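Side-chain contacts in DNA helicase RecQ (PDB 4Q48), which probably couples ATP hydrolysis to unwinding duplex DNA while moving in the 3'-5' direction, this chain holding its catalytic core: residues S206-N211 against V385-F390; S316-Y321 against A366-A371; R350-S355 against E360-E365. One frame throughout, in Å; residues are numbered along the deposited sequence.

Contact 1 of 3, residues S206-N211 against V385-F390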
ATOM      1  N   SER A 206       1.631  -0.187 -12.213  1.00 50.08           N
ATOM      2  CA  SER A 206       1.857   1.139 -11.668  1.00 44.72           C
ATOM      3  C   SER A 206       0.749   1.605 -10.734  1.00 45.68           C
ATOM      4  O   SER A 206      -0.439   1.417 -10.999  1.00 44.16           O
ATOM      5  CB  SER A 206       2.027   2.143 -12.787  1.00 44.56           C
ATOM      6  OG  SER A 206       2.450   3.370 -12.259  1.00 41.89           O
ATOM      7  N   PHE A 207       1.183   2.193  -9.620  1.00 43.01           N
ATOM      8  CA  PHE A 207       0.315   2.868  -8.656  1.00 40.19           C
ATOM      9  C   PHE A 207       0.202   4.358  -9.003  1.00 36.28           C
ATOM     10  O   PHE A 207      -0.626   5.089  -8.462  1.00 30.89           O
ATOM     11  CB  PHE A 207       0.858   2.693  -7.251  1.00 33.60           C
ATOM     12  CG  PHE A 207       0.662   1.319  -6.702  1.00 45.76           C
ATOM     13  CD1 PHE A 207       1.514   0.275  -7.081  1.00 43.96           C
ATOM     14  CD2 PHE A 207      -0.371   1.053  -5.796  1.00 42.50           C
ATOM     15  CE1 PHE A 207       1.343  -1.007  -6.567  1.00 39.23           C
ATOM     16  CE2 PHE A 207      -0.545  -0.241  -5.283  1.00 45.02           C
ATOM     17  CZ  PHE A 207       0.318  -1.266  -5.669  1.00 42.57           C
ATOM     18  N   ASP A 208       1.053   4.797  -9.916  1.00 29.31           N
ATOM     19  CA  ASP A 208       1.133   6.193 -10.193  1.00 33.67           C
ATOM     20  C   ASP A 208      -0.204   6.726 -10.712  1.00 41.07           C
ATOM     21  O   ASP A 208      -0.982   6.026 -11.360  1.00 39.88           O
ATOM     22  CB  ASP A 208       2.242   6.495 -11.193  1.00 34.63           C
ATOM     23  CG  ASP A 208       2.537   7.980 -11.286  1.00 34.74           C
ATOM     24  OD1 ASP A 208       2.112   8.723 -10.366  1.00 27.64           O
ATOM     25  OD2 ASP A 208       3.185   8.391 -12.270  1.00 38.27           O
ATOM     26  N   ARG A 209      -0.488   7.961 -10.327  1.00 43.55           N
ATOM     27  CA  ARG A 209      -1.621   8.680 -10.844  1.00 36.75           C
ATOM     28  C   ARG A 209      -1.104  10.032 -11.329  1.00 35.98           C
ATOM     29  O   ARG A 209      -1.255  11.036 -10.669  1.00 38.86           O
ATOM     30  CB  ARG A 209      -2.708   8.821  -9.775  1.00 34.50           C
ATOM     31  CG  ARG A 209      -3.183   7.482  -9.188  1.00 35.84           C
ATOM     32  CD  ARG A 209      -4.231   6.796 -10.069  1.00 35.40           C
ATOM     33  NE  ARG A 209      -5.282   7.674 -10.588  1.00 33.57           N
ATOM     34  CZ  ARG A 209      -6.341   8.071  -9.883  1.00 37.66           C
ATOM     35  NH1 ARG A 209      -6.526   7.654  -8.633  1.00 35.39           N
ATOM     36  NH2 ARG A 209      -7.240   8.864 -10.436  1.00 40.41           N
ATOM     37  N   PRO A 210      -0.459  10.046 -12.492  1.00 38.14           N
ATOM     38  CA  PRO A 210       0.251  11.217 -13.025  1.00 34.57           C
ATOM     39  C   PRO A 210      -0.533  12.550 -13.005  1.00 38.07           C
ATOM     40  O   PRO A 210       0.070  13.634 -12.907  1.00 32.78           O
ATOM     41  CB  PRO A 210       0.540  10.799 -14.467  1.00 29.47           C
ATOM     42  CG  PRO A 210       0.615   9.298 -14.390  1.00 39.13           C
ATOM     43  CD  PRO A 210      -0.440   8.907 -13.427  1.00 35.58           C
ATOM     44  N   ASN A 211      -1.860  12.474 -13.108  1.00 36.95           N
ATOM     45  CA  ASN A 211      -2.651  13.683 -13.240  1.00 32.31           C
ATOM     46  C   ASN A 211      -2.934  14.304 -11.878  1.00 35.31           C
ATOM     47  O   ASN A 211      -3.378  15.468 -11.789  1.00 32.82           O
ATOM     48  CB  ASN A 211      -3.950  13.404 -14.019  1.00 29.97           C
ATOM     49  CG  ASN A 211      -4.817  12.379 -13.361  1.00 36.24           C
ATOM     50  OD1 ASN A 211      -4.366  11.265 -13.072  1.00 43.50           O
ATOM     51  ND2 ASN A 211      -6.081  12.728 -13.124  1.00 31.47           N
ATOM     52  N   VAL A 385       9.078   8.877  -3.556  1.00 28.19           N
ATOM     53  CA  VAL A 385       9.044   8.301  -2.215  1.00 25.98           C
ATOM     54  C   VAL A 385       7.761   7.531  -1.968  1.00 29.72           C
ATOM     55  O   VAL A 385       7.789   6.454  -1.374  1.00 31.77           O
ATOM     56  CB  VAL A 385       9.206   9.384  -1.129  1.00 28.72           C
ATOM     57  CG1 VAL A 385       8.814   8.856   0.260  1.00 27.27           C
ATOM     58  CG2 VAL A 385      10.637   9.955  -1.116  1.00 23.80           C
ATOM     59  N   LEU A 386       6.639   8.093  -2.420  1.00 34.35           N
ATOM     60  CA  LEU A 386       5.298   7.504  -2.234  1.00 33.22           C
ATOM     61  C   LEU A 386       5.163   6.159  -2.929  1.00 33.57           C
ATOM     62  O   LEU A 386       4.720   5.184  -2.331  1.00 32.55           O
ATOM     63  CB  LEU A 386       4.211   8.461  -2.751  1.00 32.27           C
ATOM     64  CG  LEU A 386       2.765   7.972  -2.908  1.00 32.11           C
ATOM     65  CD1 LEU A 386       2.165   7.615  -1.562  1.00 34.17           C
ATOM     66  CD2 LEU A 386       1.916   9.033  -3.544  1.00 30.56           C
ATOM     67  N   LEU A 387       5.605   6.114  -4.181  1.00 34.08           N
ATOM     68  CA  LEU A 387       5.464   4.943  -5.026  1.00 32.85           C
ATOM     69  C   LEU A 387       6.404   3.838  -4.544  1.00 39.81           C
ATOM     70  O   LEU A 387       6.070   2.649  -4.630  1.00 39.86           O
ATOM     71  CB  LEU A 387       5.728   5.327  -6.486  1.00 34.18           C
ATOM     72  CG  LEU A 387       4.652   6.280  -7.075  1.00 30.42           C
ATOM     73  CD1 LEU A 387       4.929   6.648  -8.512  1.00 30.80           C
ATOM     74  CD2 LEU A 387       3.261   5.695  -6.969  1.00 28.64           C
ATOM     75  N   HIS A 388       7.547   4.233  -3.982  1.00 40.71           N
ATOM     76  CA  HIS A 388       8.528   3.284  -3.460  1.00 38.18           C
ATOM     77  C   HIS A 388       7.947   2.448  -2.308  1.00 38.96           C
ATOM     78  O   HIS A 388       8.236   1.260  -2.165  1.00 42.67           O
ATOM     79  CB  HIS A 388       9.783   4.030  -2.993  1.00 39.53           C
ATOM     80  CG  HIS A 388      10.735   3.178  -2.206  1.00 47.04           C
ATOM     81  ND1 HIS A 388      11.667   2.349  -2.805  1.00 47.22           N
ATOM     82  CD2 HIS A 388      10.874   2.996  -0.872  1.00 39.48           C
ATOM     83  CE1 HIS A 388      12.344   1.706  -1.872  1.00 48.03           C
ATOM     84  NE2 HIS A 388      11.884   2.080  -0.691  1.00 51.84           N
ATOM     85  N   TYR A 389       7.104   3.070  -1.499  1.00 37.91           N
ATOM     86  CA  TYR A 389       6.445   2.375  -0.402  1.00 37.85           C
ATOM     87  C   TYR A 389       5.616   1.189  -0.924  1.00 42.74           C
ATOM     88  O   TYR A 389       5.469   0.176  -0.252  1.00 45.73           O
ATOM     89  CB  TYR A 389       5.556   3.349   0.344  1.00 35.21           C
ATOM     90  CG  TYR A 389       4.965   2.865   1.636  1.00 39.54           C
ATOM     91  CD1 TYR A 389       5.714   2.874   2.817  1.00 39.85           C
ATOM     92  CD2 TYR A 389       3.656   2.388   1.691  1.00 43.07           C
ATOM     93  CE1 TYR A 389       5.166   2.432   4.027  1.00 40.86           C
ATOM     94  CE2 TYR A 389       3.095   1.945   2.904  1.00 44.91           C
ATOM     95  CZ  TYR A 389       3.853   1.981   4.066  1.00 46.78           C
ATOM     96  OH  TYR A 389       3.308   1.554   5.262  1.00 52.37           O
ATOM     97  N   PHE A 390       5.091   1.310  -2.138  1.00 40.52           N
ATOM     98  CA  PHE A 390       4.279   0.243  -2.704  1.00 44.54           C
ATOM     99  C   PHE A 390       5.122  -0.647  -3.621  1.00 45.52           C
ATOM    100  O   PHE A 390       4.586  -1.491  -4.333  1.00 47.08           O
ATOM    101  CB  PHE A 390       3.073   0.821  -3.480  1.00 42.08           C
ATOM    102  CG  PHE A 390       2.134   1.604  -2.627  1.00 40.08           C
ATOM    103  CD1 PHE A 390       1.220   0.963  -1.800  1.00 47.49           C
ATOM    104  CD2 PHE A 390       2.197   2.986  -2.604  1.00 42.54           C
ATOM    105  CE1 PHE A 390       0.367   1.691  -0.971  1.00 44.52           C
ATOM    106  CE2 PHE A 390       1.346   3.731  -1.781  1.00 47.43           C
ATOM    107  CZ  PHE A 390       0.429   3.080  -0.963  1.00 47.29           C
TER

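Contact 2 of 3, residues S316-Y321 against A366-A371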
ATOM      1  N   SER A 316      -2.049   6.341   7.720  1.00 41.74           N
ATOM      2  CA  SER A 316      -0.975   5.625   7.069  1.00 39.53           C
ATOM      3  C   SER A 316      -0.760   6.070   5.626  1.00 41.42           C
ATOM      4  O   SER A 316      -1.576   6.808   5.065  1.00 36.92           O
ATOM      5  CB  SER A 316      -1.281   4.137   7.111  1.00 38.64           C
ATOM      6  OG  SER A 316      -2.461   3.869   6.380  1.00 39.02           O
ATOM      7  N   MET A 317       0.330   5.586   5.029  1.00 41.92           N
ATOM      8  CA  MET A 317       0.586   5.763   3.605  1.00 37.55           C
ATOM      9  C   MET A 317      -0.494   5.065   2.764  1.00 37.75           C
ATOM     10  O   MET A 317      -0.918   5.589   1.730  1.00 37.84           O
ATOM     11  CB  MET A 317       1.971   5.230   3.221  1.00 33.13           C
ATOM     12  CG  MET A 317       3.140   6.074   3.694  1.00 34.44           C
ATOM     13  SD  MET A 317       3.198   7.692   2.915  1.00 43.40           S
ATOM     14  CE  MET A 317       4.167   7.338   1.453  1.00 35.29           C
ATOM     15  N   GLU A 318      -0.918   3.878   3.194  1.00 42.68           N
ATOM     16  CA  GLU A 318      -2.004   3.158   2.519  1.00 45.84           C
ATOM     17  C   GLU A 318      -3.261   4.026   2.450  1.00 44.84           C
ATOM     18  O   GLU A 318      -3.825   4.236   1.369  1.00 47.41           O
ATOM     19  CB  GLU A 318      -2.352   1.870   3.261  1.00 46.61           C
ATOM     20  CG  GLU A 318      -1.307   0.796   3.253  1.00 55.39           C
ATOM     21  CD  GLU A 318      -0.325   0.957   4.400  1.00 54.98           C
ATOM     22  OE1 GLU A 318      -0.130   2.102   4.870  1.00 42.90           O
ATOM     23  OE2 GLU A 318       0.214  -0.075   4.865  1.00 66.92           O
ATOM     24  N   GLY A 319      -3.659   4.567   3.603  1.00 37.82           N
ATOM     25  CA  GLY A 319      -4.820   5.427   3.689  1.00 40.55           C
ATOM     26  C   GLY A 319      -4.677   6.701   2.885  1.00 39.74           C
ATOM     27  O   GLY A 319      -5.610   7.128   2.209  1.00 42.64           O
ATOM     28  N   TYR A 320      -3.498   7.302   2.961  1.00 39.13           N
ATOM     29  CA  TYR A 320      -3.213   8.527   2.237  1.00 36.69           C
ATOM     30  C   TYR A 320      -3.356   8.283   0.735  1.00 39.75           C
ATOM     31  O   TYR A 320      -3.967   9.078   0.007  1.00 39.79           O
ATOM     32  CB  TYR A 320      -1.820   9.051   2.606  1.00 32.37           C
ATOM     33  CG  TYR A 320      -1.388  10.247   1.802  1.00 35.28           C
ATOM     34  CD1 TYR A 320      -1.877  11.515   2.070  1.00 34.31           C
ATOM     35  CD2 TYR A 320      -0.515  10.096   0.737  1.00 34.22           C
ATOM     36  CE1 TYR A 320      -1.483  12.608   1.303  1.00 33.98           C
ATOM     37  CE2 TYR A 320      -0.120  11.170  -0.023  1.00 34.14           C
ATOM     38  CZ  TYR A 320      -0.602  12.429   0.256  1.00 33.86           C
ATOM     39  OH  TYR A 320      -0.182  13.493  -0.525  1.00 28.21           O
ATOM     40  N   TYR A 321      -2.806   7.177   0.266  1.00 38.77           N
ATOM     41  CA  TYR A 321      -2.904   6.848  -1.151  1.00 37.82           C
ATOM     42  C   TYR A 321      -4.353   6.573  -1.591  1.00 37.34           C
ATOM     43  O   TYR A 321      -4.778   6.985  -2.678  1.00 36.00           O
ATOM     44  CB  TYR A 321      -2.030   5.640  -1.470  1.00 38.93           C
ATOM     45  CG  TYR A 321      -2.074   5.270  -2.906  1.00 38.86           C
ATOM     46  CD1 TYR A 321      -1.257   5.916  -3.833  1.00 41.72           C
ATOM     47  CD2 TYR A 321      -2.968   4.313  -3.362  1.00 38.23           C
ATOM     48  CE1 TYR A 321      -1.304   5.581  -5.178  1.00 37.04           C
ATOM     49  CE2 TYR A 321      -3.036   3.984  -4.696  1.00 37.53           C
ATOM     50  CZ  TYR A 321      -2.202   4.611  -5.595  1.00 38.47           C
ATOM     51  OH  TYR A 321      -2.279   4.248  -6.908  1.00 42.58           O
ATOM     52  N   ALA A 366       4.017   2.399  14.651  1.00 47.19           N
ATOM     53  CA  ALA A 366       5.162   3.279  14.760  1.00 46.28           C
ATOM     54  C   ALA A 366       5.943   3.368  13.446  1.00 49.79           C
ATOM     55  O   ALA A 366       6.536   4.410  13.140  1.00 46.57           O
ATOM     56  CB  ALA A 366       6.086   2.816  15.891  1.00 54.44           C
ATOM     57  N   SER A 367       6.005   2.273  12.694  1.00 42.64           N
ATOM     58  CA  SER A 367       6.667   2.352  11.405  1.00 45.76           C
ATOM     59  C   SER A 367       5.704   2.941  10.374  1.00 46.71           C
ATOM     60  O   SER A 367       6.150   3.607   9.434  1.00 43.02           O
ATOM     61  CB  SER A 367       7.181   1.002  10.942  1.00 45.45           C
ATOM     62  OG  SER A 367       6.127   0.092  10.875  1.00 56.08           O
ATOM     63  N   LYS A 368       4.399   2.694  10.538  1.00 46.44           N
ATOM     64  CA  LYS A 368       3.409   3.313   9.656  1.00 40.12           C
ATOM     65  C   LYS A 368       3.638   4.795   9.654  1.00 39.77           C
ATOM     66  O   LYS A 368       3.742   5.409   8.595  1.00 39.70           O
ATOM     67  CB  LYS A 368       1.971   3.030  10.097  1.00 41.76           C
ATOM     68  CG  LYS A 368       1.441   1.637   9.812  1.00 51.60           C
ATOM     69  CD  LYS A 368       1.867   1.116   8.437  1.00 57.81           C
ATOM     70  CE  LYS A 368       1.250  -0.259   8.131  1.00 67.28           C
ATOM     71  NZ  LYS A 368       1.587  -0.760   6.761  1.00 64.60           N
ATOM     72  N   LEU A 369       3.754   5.347  10.861  1.00 40.63           N
ATOM     73  CA  LEU A 369       3.971   6.768  11.080  1.00 35.66           C
ATOM     74  C   LEU A 369       5.333   7.215  10.561  1.00 35.32           C
ATOM     75  O   LEU A 369       5.462   8.306  10.018  1.00 36.38           O
ATOM     76  CB  LEU A 369       3.845   7.104  12.565  1.00 41.65           C
ATOM     77  CG  LEU A 369       4.249   8.541  12.888  1.00 35.50           C
ATOM     78  CD1 LEU A 369       3.251   9.489  12.241  1.00 37.06           C
ATOM     79  CD2 LEU A 369       4.389   8.785  14.364  1.00 28.33           C
ATOM     80  N   ASP A 370       6.359   6.389  10.761  1.00 38.56           N
ATOM     81  CA  ASP A 370       7.705   6.732  10.303  1.00 35.65           C
ATOM     82  C   ASP A 370       7.729   6.812   8.784  1.00 36.08           C
ATOM     83  O   ASP A 370       8.371   7.690   8.197  1.00 32.74           O
ATOM     84  CB  ASP A 370       8.736   5.714  10.787  1.00 34.10           C
ATOM     85  CG  ASP A 370      10.144   6.015  10.266  1.00 51.42           C
ATOM     86  OD1 ASP A 370      10.851   6.935  10.793  1.00 48.26           O
ATOM     87  OD2 ASP A 370      10.530   5.327   9.284  1.00 53.25           O
ATOM     88  N   ALA A 371       7.027   5.881   8.157  1.00 31.50           N
ATOM     89  CA  ALA A 371       6.924   5.878   6.735  1.00 28.63           C
ATOM     90  C   ALA A 371       6.283   7.192   6.303  1.00 37.58           C
ATOM     91  O   ALA A 371       6.840   7.917   5.464  1.00 36.55           O
ATOM     92  CB  ALA A 371       6.119   4.717   6.275  1.00 26.96           C
TER

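Contact 3 of 3, residues R350-S355 against E360-E365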
ATOM      1  N   ARG A 350       1.357  10.475  21.059  1.00 56.45           N
ATOM      2  CA  ARG A 350       0.814  10.312  22.408  1.00 60.49           C
ATOM      3  C   ARG A 350      -0.257   9.220  22.433  1.00 63.07           C
ATOM      4  O   ARG A 350      -0.267   8.379  23.326  1.00 67.85           O
ATOM      5  CB  ARG A 350       0.177  11.612  22.917  1.00 61.88           C
ATOM      6  CG  ARG A 350      -0.739  11.387  24.132  1.00 70.89           C
ATOM      7  CD  ARG A 350      -1.587  12.603  24.567  1.00 78.97           C
ATOM      8  NE  ARG A 350      -2.812  12.787  23.771  1.00 86.23           N
ATOM      9  CZ  ARG A 350      -3.897  12.009  23.844  1.00 86.80           C
ATOM     10  NH1 ARG A 350      -3.926  10.961  24.664  1.00 84.17           N
ATOM     11  NH2 ARG A 350      -4.956  12.265  23.082  1.00 82.26           N
ATOM     12  N   MET A 351      -1.111   9.187  21.415  1.00 60.87           N
ATOM     13  CA  MET A 351      -2.116   8.139  21.312  1.00 62.88           C
ATOM     14  C   MET A 351      -1.514   6.756  21.113  1.00 70.92           C
ATOM     15  O   MET A 351      -2.034   5.784  21.661  1.00 76.27           O
ATOM     16  CB  MET A 351      -3.084   8.445  20.188  1.00 62.02           C
ATOM     17  CG  MET A 351      -4.044   9.522  20.560  1.00 67.61           C
ATOM     18  SD  MET A 351      -4.996  10.056  19.154  1.00 74.67           S
ATOM     19  CE  MET A 351      -5.899  11.395  19.917  1.00 81.30           C
ATOM     20  N   LEU A 352      -0.442   6.650  20.326  1.00 63.30           N
ATOM     21  CA  LEU A 352       0.237   5.373  20.222  1.00 62.69           C
ATOM     22  C   LEU A 352       0.667   4.961  21.615  1.00 65.11           C
ATOM     23  O   LEU A 352       0.503   3.803  22.000  1.00 68.56           O
ATOM     24  CB  LEU A 352       1.448   5.427  19.283  1.00 68.22           C
ATOM     25  CG  LEU A 352       2.258   4.110  19.198  1.00 73.37           C
ATOM     26  CD1 LEU A 352       1.411   2.875  18.792  1.00 62.34           C
ATOM     27  CD2 LEU A 352       3.530   4.233  18.332  1.00 58.43           C
ATOM     28  N   ALA A 353       1.183   5.919  22.379  1.00 63.18           N
ATOM     29  CA  ALA A 353       1.681   5.625  23.722  1.00 69.18           C
ATOM     30  C   ALA A 353       0.575   5.244  24.739  1.00 75.27           C
ATOM     31  O   ALA A 353       0.768   4.348  25.577  1.00 77.88           O
ATOM     32  CB  ALA A 353       2.486   6.821  24.238  1.00 64.27           C
ATOM     33  N   GLN A 354      -0.593   5.867  24.633  1.00 70.91           N
ATOM     34  CA  GLN A 354      -1.676   5.575  25.570  1.00 71.90           C
ATOM     35  C   GLN A 354      -2.634   4.525  25.028  1.00 68.36           C
ATOM     36  O   GLN A 354      -3.671   4.258  25.613  1.00 75.72           O
ATOM     37  CB  GLN A 354      -2.428   6.849  25.920  1.00 74.42           C
ATOM     38  CG  GLN A 354      -1.599   7.806  26.738  1.00 79.57           C
ATOM     39  CD  GLN A 354      -2.223   9.176  26.821  1.00 87.83           C
ATOM     40  OE1 GLN A 354      -3.302   9.416  26.266  1.00 85.11           O
ATOM     41  NE2 GLN A 354      -1.544  10.096  27.505  1.00 92.91           N
ATOM     42  N   SER A 355      -2.271   3.933  23.903  1.00 72.28           N
ATOM     43  CA  SER A 355      -3.058   2.883  23.282  1.00 69.08           C
ATOM     44  C   SER A 355      -2.897   1.622  24.134  1.00 74.46           C
ATOM     45  O   SER A 355      -1.892   1.469  24.843  1.00 70.18           O
ATOM     46  CB  SER A 355      -2.588   2.666  21.833  1.00 69.73           C
ATOM     47  OG  SER A 355      -3.127   1.496  21.243  1.00 73.62           O
ATOM     48  N   GLU A 360       2.853  -6.015  18.739  1.00 68.49           N
ATOM     49  CA  GLU A 360       3.139  -5.893  17.308  1.00 65.76           C
ATOM     50  C   GLU A 360       2.297  -4.821  16.650  1.00 59.74           C
ATOM     51  O   GLU A 360       2.708  -4.258  15.653  1.00 62.93           O
ATOM     52  CB  GLU A 360       2.969  -7.238  16.594  1.00 61.48           C
ATOM     53  CG  GLU A 360       1.589  -7.865  16.711  1.00 70.93           C
ATOM     54  CD  GLU A 360       1.433  -8.718  17.981  1.00 77.86           C
ATOM     55  OE1 GLU A 360       2.459  -9.005  18.642  1.00 69.57           O
ATOM     56  OE2 GLU A 360       0.287  -9.109  18.311  1.00 81.61           O
ATOM     57  N   VAL A 361       1.152  -4.492  17.227  1.00 57.58           N
ATOM     58  CA  VAL A 361       0.337  -3.431  16.659  1.00 61.24           C
ATOM     59  C   VAL A 361       0.970  -2.065  16.966  1.00 61.98           C
ATOM     60  O   VAL A 361       0.942  -1.153  16.134  1.00 62.35           O
ATOM     61  CB  VAL A 361      -1.098  -3.490  17.181  1.00 66.22           C
ATOM     62  CG1 VAL A 361      -1.941  -2.364  16.573  1.00 66.07           C
ATOM     63  CG2 VAL A 361      -1.691  -4.839  16.845  1.00 63.56           C
ATOM     64  N   LYS A 362       1.534  -1.931  18.163  1.00 63.16           N
ATOM     65  CA  LYS A 362       2.317  -0.749  18.531  1.00 62.00           C
ATOM     66  C   LYS A 362       3.577  -0.629  17.661  1.00 58.07           C
ATOM     67  O   LYS A 362       4.055   0.477  17.386  1.00 58.86           O
ATOM     68  CB  LYS A 362       2.717  -0.795  20.009  1.00 54.77           C
ATOM     69  CG  LYS A 362       1.666  -0.286  20.951  1.00 51.73           C
ATOM     70  CD  LYS A 362       2.269  -0.004  22.306  1.00 54.89           C
ATOM     71  CE  LYS A 362       1.419   0.981  23.065  1.00 62.94           C
ATOM     72  NZ  LYS A 362      -0.005   0.599  22.890  1.00 72.04           N
ATOM     73  N   ARG A 363       4.121  -1.777  17.271  1.00 49.52           N
ATOM     74  CA  ARG A 363       5.298  -1.823  16.438  1.00 49.29           C
ATOM     75  C   ARG A 363       4.965  -1.406  15.011  1.00 55.54           C
ATOM     76  O   ARG A 363       5.681  -0.607  14.408  1.00 58.71           O
ATOM     77  CB  ARG A 363       5.907  -3.219  16.455  1.00 49.46           C
ATOM     78  CG  ARG A 363       7.162  -3.332  15.614  1.00 54.55           C
ATOM     79  CD  ARG A 363       7.932  -4.608  15.898  1.00 57.98           C
ATOM     80  NE  ARG A 363       9.105  -4.721  15.031  1.00 66.06           N
ATOM     81  CZ  ARG A 363       9.712  -5.868  14.738  1.00 71.26           C
ATOM     82  NH1 ARG A 363       9.257  -7.015  15.239  1.00 73.68           N
ATOM     83  NH2 ARG A 363      10.775  -5.873  13.945  1.00 68.89           N
ATOM     84  N   VAL A 364       3.870  -1.944  14.485  1.00 51.63           N
ATOM     85  CA  VAL A 364       3.377  -1.585  13.166  1.00 53.37           C
ATOM     86  C   VAL A 364       2.990  -0.102  13.080  1.00 52.12           C
ATOM     87  O   VAL A 364       3.436   0.592  12.167  1.00 52.68           O
ATOM     88  CB  VAL A 364       2.162  -2.488  12.768  1.00 59.64           C
ATOM     89  CG1 VAL A 364       1.385  -1.930  11.569  1.00 53.29           C
ATOM     90  CG2 VAL A 364       2.640  -3.893  12.472  1.00 65.89           C
ATOM     91  N   GLU A 365       2.184   0.388  14.026  1.00 52.98           N
ATOM     92  CA  GLU A 365       1.726   1.786  14.007  1.00 56.14           C
ATOM     93  C   GLU A 365       2.905   2.794  14.049  1.00 53.95           C
ATOM     94  O   GLU A 365       2.810   3.905  13.536  1.00 51.36           O
ATOM     95  CB  GLU A 365       0.748   2.066  15.166  1.00 56.90           C
ATOM     96  CG  GLU A 365      -0.622   1.336  15.101  1.00 64.28           C
ATOM     97  CD  GLU A 365      -1.435   1.593  13.810  1.00 80.98           C
ATOM     98  OE1 GLU A 365      -1.456   2.741  13.302  1.00 80.90           O
ATOM     99  OE2 GLU A 365      -2.070   0.632  13.299  1.00 81.33           O
TER

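Contact 1 of 3, residues S206-N211 against V385-F390
Phe-207 and Leu-387 mark the nearest approach of the two backbones, with their CA atoms 6.6 Å apart, where an irregular loop passes the last turn of a helix. The loop is the linker between the two RecA-like domains of the helicase core: strand 202-204 before it lies at the edge of the first parallel sheet, and strand 212-218 after it at the edge of the second. Helix 382-389 starts directly after the zinc ligand Cys-381, so the contact ties the linker to the zinc-binding domain. The meeting is largely apolar, with no hydrogen bond crossing between the segments.

Phe-207 turns one ring face to Phe-390, and the group over that face is the CB methylene. This CB sits 3.8 Å from the Phe-207 ring centroid and only 5° off the ring normal, a centred CH-pi contact. The ring planes differ by 16°, but a large lateral offset takes most of one ring off the other, so the CB does the closest touching.

Beside them, Leu-387 spreads its two methyls along the linker. With CG anti to the carbonyl carbon (chi1 -67°), CD2 reaches Phe-207 CB at 3.9 Å, while CD1 meets Asp-208 CB at 3.8 Å. The Asp-208 carboxylate has its polar partner elsewhere, in a salt bridge from OD1 to Arg-383, just upstream on the same helix. Asp-208 N donates to Ser-206 OG at 3.1 Å, closing an ST turn, and the two carboxylate oxygens of Glu-392 bond to Ser-206 OG and Phe-207 N, at the start of the same turn. Pro-47 also packs on Phe-207. Within the helix segment the Phe-390 ring is flanked by its neighbours: Tyr-389 CD2 lies 4.2 Å above its centre, and Leu-386 CD1 meets its edge in the ring plane.

Contact 2 of 3, residues S316-Y321 against A366-A371
Glu-318 and Lys-368 form a salt bridge between helix 317-324 of the second RecA-like domain and helix 359-376 of the zinc-binding domain. OE2 is the oxygen used, modelled 2.4 Å from NZ, a length too short to be trusted in detail. The two side chains cross at about a right angle; Lys-368 bends at chi2 (-41°) and then runs extended to its amine. That amine has two further partners, Asp-184 in a salt bridge and Tyr-389 OH in a hydrogen bond, so acidic groups from two parts of the core converge on one lysine. Replacing Glu-318 by an alanine would probably cost Lys-368 one of its two carboxylate mates and weaken the link between these helices.

Ser-316 is the N-cap of its helix: OG accepts from Gly-319 N at 3.1 Å, nearly straight at 167°, and makes a weak bond to Glu-318 OE1 at 3.3 Å.

Outward from the charges the contact turns apolar. Met-317, its chain folded at both chi2 and chi3, is surrounded by Leu-386 and Tyr-389 of helix 382-389 and by Leu-372 and Tyr-375 of helix 359-376. Across to the 366-371 segment it offers its CG methylene, 4.2 Å from Ala-371 CB.

Contact 3 of 3, residues R350-S355 against E360-E365
Lys-362 lies across from Leu-352 and Ser-355 in a helical hairpin of the zinc-binding domain, where helix 342-354 turns back through a short loop into helix 359-376. The short segments run almost exactly antiparallel, at 171°, with axes 10.5 Å apart. Here the lysine reaches across from the second helix to the first. Its CB starts 4.1 Å from Leu-352 CD1, and CG comes in a little closer to the same methyl, at 3.8 Å, so the root of the chain is apolar in its contacts. Further out the surroundings change to backbone oxygens: CE lies beside Leu-352 O. A bend at chi4 (43°) then turns the amine to the end of the first segment, where NZ gives a weak hydrogen bond to Ser-355 O at 2.9 Å. CB and OG of Ser-355 are close by as well, although the hydroxyl is itself hydrogen-bonded to Ala-357 N in the connecting loop. Near the C-terminal end of helix 342-354, the charge on NZ would probably be stabilised by the carbonyl oxygens there.

Leu-352 packs between the two backbones. Its CG stands anti to the backbone N (chi1 177°), which sends the two methyls toward the facing helix. CD1 rests 3.7 Å from Lys-362 CA, alongside the first atoms of the lysine chain. Glu-365, one turn further on, touches Leu-352 CD1 with its CB, while its carboxylate leads away from the facing segment. Arg-363, pointing away from the hairpin partner, makes a salt bridge with Asp-486. The same leucine fork ends with CD2 at 3.9 Å from the carbonyl oxygen of Lys-362.

Overall arrangement
The three contacts form a chain from the interdomain linker out to a surface hairpin of the zinc-binding domain. Contacts 1 and 2, centres 14 Å apart, meet at Tyr-389, whose ring packs on Met-317 and Ala-371, and at Tyr-321, whose hydroxyl probably bonds to Phe-207 O. Contacts 2 and 3 share helix 359-376, with centres 13 Å apart, and join where Ala-366 CB lies 3.8 Å from Leu-352 CD2. Contact 1 is nearest the functional sites: by nearest atoms, the Leu-387 side chain is about 9 Å from the zinc ion, and that of Phe-207 about 7 Å from the side chain of Lys-52, which binds ADP in a structure of this protein, though no nucleotide is bound here. Contact 3 lies away from both.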